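Local coordinates for protein N-acetylneuraminic acid (Sialic acid) synthetase (Leptospira borgpetersenii serovar Hardjo-bovis, PDB 6NCS) that probably makes a sialic acid or its 9-phosphate, as a manganese-binding member of the NeuB family with a TIM-barrel fold, at residues I216-V221 and A253-E258. Residues are numbered along the deposited sequence; the frame is centred on the assembly and turned at random.
Sequences IPLLAV and AKLVTE
Leu218 reaches from helix 215-222 to the neighbouring helix 249-266 and sets both of its methyls against CB of Glu258. CD2 of Leu218 lies 3.6 Å from CB of Glu258, and CD1 of Leu218 is 3.8 Å from that same carbon, so the methylene meets the forked end of the leucine. CD2 of Leu218 also meets CD1 of Leu255 at 3.8 Å, where the two leucines pass alongside each other, pointing in opposite directions. In Leu255, chi1 of 176° sends CG beside the carbonyl carbon, and with chi2 near 61° CD1 is the methyl that reaches the other helix; it also touches CB of Pro217 at 4.0 Å. The axes of 216-221 and 253-258 come within 10.3 Å and run nearly parallel, at 18°, as parts of two neighbouring helices on the outside of the TIM barrel. Beneath them lies the barrel wall: Pro217 packs on Asp209 and Ile228, and Leu255 on Lys230, from the strands 205-209 and 227-231. Further along helix 249-266, Thr259 and Ile262 continue the surface on which Leu218 rests. Beyond CB the chain of Glu258 folds at chi2, and OE1 makes a salt bridge with NH2 of Arg261 in the same helix. The contact between the two segments is therefore apolar: Glu258 contributes its first methylene while its charge is probably offset, at least in part, by Arg261, and the helices are joined here by van der Waals packing.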
loop_
_atom_site.group_PDB
_atom_site.type_symbol
_atom_site.label_atom_id
_atom_site.label_comp_id
_atom_site.label_asym_id
_atom_site.label_seq_id
_atom_site.Cartn_x
_atom_site.Cartn_y
_atom_site.Cartn_z
ATOM N N ILE A 216 -0.537 3.809 -10.589
ATOM C CA ILE A 216 0.603 3.118 -9.984
ATOM C C ILE A 216 1.308 3.985 -8.943
ATOM O O ILE A 216 1.556 3.495 -7.829
ATOM C CB ILE A 216 1.543 2.581 -11.073
ATOM C CG1 ILE A 216 0.819 1.521 -11.903
ATOM C CG2 ILE A 216 2.771 1.963 -10.434
ATOM C CD1 ILE A 216 1.588 0.996 -13.109
ATOM N N PRO A 217 1.621 5.263 -9.203
ATOM C CA PRO A 217 2.168 6.089 -8.109
ATOM C C PRO A 217 1.242 6.214 -6.892
ATOM O O PRO A 217 1.733 6.261 -5.757
ATOM C CB PRO A 217 2.432 7.451 -8.782
ATOM C CG PRO A 217 1.875 7.381 -10.151
ATOM C CD PRO A 217 1.732 5.926 -10.514
ATOM N N LEU A 218 -0.074 6.250 -7.078
ATOM C CA LEU A 218 -0.967 6.274 -5.917
ATOM C C LEU A 218 -0.889 4.967 -5.136
ATOM O O LEU A 218 -0.866 4.974 -3.896
ATOM C CB LEU A 218 -2.407 6.546 -6.362
ATOM C CG LEU A 218 -2.562 7.975 -6.919
ATOM C CD1 LEU A 218 -3.941 8.158 -7.500
ATOM C CD2 LEU A 218 -2.334 8.971 -5.788
ATOM N N LEU A 219 -0.883 3.833 -5.843
ATOM C CA LEU A 219 -0.656 2.567 -5.158
ATOM C C LEU A 219 0.697 2.563 -4.458
ATOM O O LEU A 219 0.835 1.978 -3.378
ATOM C CB LEU A 219 -0.765 1.396 -6.145
ATOM C CG LEU A 219 -2.182 1.136 -6.676
ATOM C CD1 LEU A 219 -2.175 0.138 -7.807
ATOM C CD2 LEU A 219 -3.078 0.663 -5.537
ATOM N N ALA A 220 1.693 3.244 -5.032
ATOM C CA ALA A 220 2.999 3.291 -4.380
ATOM C C ALA A 220 2.929 4.036 -3.058
ATOM O O ALA A 220 3.564 3.627 -2.079
ATOM C CB ALA A 220 4.038 3.933 -5.308
ATOM N N VAL A 221 2.136 5.112 -3.000
ATOM C CA VAL A 221 1.883 5.795 -1.728
ATOM C C VAL A 221 1.247 4.844 -0.724
ATOM O O VAL A 221 1.664 4.784 0.437
ATOM C CB VAL A 221 1.009 7.047 -1.941
ATOM C CG1 VAL A 221 0.611 7.647 -0.599
ATOM C CG2 VAL A 221 1.744 8.078 -2.785
ATOM N N ALA A 253 -2.441 17.476 -10.581
ATOM C CA ALA A 253 -3.208 17.994 -9.452
ATOM C C ALA A 253 -3.984 16.877 -8.769
ATOM O O ALA A 253 -4.101 16.851 -7.539
ATOM C CB ALA A 253 -4.157 19.092 -9.924
ATOM N N LYS A 254 -4.532 15.949 -9.555
ATOM C CA LYS A 254 -5.216 14.799 -8.968
ATOM C C LYS A 254 -4.243 13.894 -8.224
ATOM O O LYS A 254 -4.588 13.343 -7.170
ATOM C CB LYS A 254 -5.955 14.024 -10.063
ATOM C CG LYS A 254 -6.800 12.877 -9.579
ATOM C CD LYS A 254 -7.960 13.402 -8.749
ATOM C CE LYS A 254 -9.269 12.748 -9.141
ATOM N NZ LYS A 254 -10.405 13.385 -8.419
ATOM N N LEU A 255 -3.023 13.724 -8.754
ATOM C CA LEU A 255 -2.004 12.963 -8.033
ATOM C C LEU A 255 -1.746 13.574 -6.669
ATOM O O LEU A 255 -1.652 12.859 -5.666
ATOM C CB LEU A 255 -0.704 12.911 -8.845
ATOM C CG LEU A 255 0.514 12.228 -8.214
ATOM C CD1 LEU A 255 0.262 10.740 -7.909
ATOM C CD2 LEU A 255 1.716 12.385 -9.148
ATOM N N VAL A 256 -1.648 14.900 -6.609
ATOM C CA VAL A 256 -1.395 15.571 -5.337
ATOM C C VAL A 256 -2.547 15.337 -4.366
ATOM O O VAL A 256 -2.334 14.980 -3.200
ATOM C CB VAL A 256 -1.139 17.073 -5.566
ATOM C CG1 VAL A 256 -1.134 17.824 -4.239
ATOM C CG2 VAL A 256 0.202 17.275 -6.312
ATOM N N THR A 257 -3.789 15.567 -4.813
ATOM C CA THR A 257 -4.894 15.493 -3.853
ATOM C C THR A 257 -5.203 14.050 -3.485
ATOM O O THR A 257 -5.611 13.768 -2.348
ATOM C CB THR A 257 -6.162 16.187 -4.381
ATOM O OG1 THR A 257 -6.609 15.571 -5.592
ATOM C CG2 THR A 257 -5.901 17.670 -4.634
ATOM N N GLU A 258 -5.015 13.125 -4.421
ATOM C CA GLU A 258 -5.253 11.726 -4.092
ATOM C C GLU A 258 -4.157 11.181 -3.188
ATOM O O GLU A 258 -4.432 10.351 -2.318
ATOM C CB GLU A 258 -5.384 10.900 -5.368
ATOM C CG GLU A 258 -6.738 11.105 -6.074
ATOM C CD GLU A 258 -7.907 10.507 -5.291
ATOM O OE1 GLU A 258 -8.187 9.300 -5.450
ATOM O OE2 GLU A 258 -8.551 11.248 -4.520
#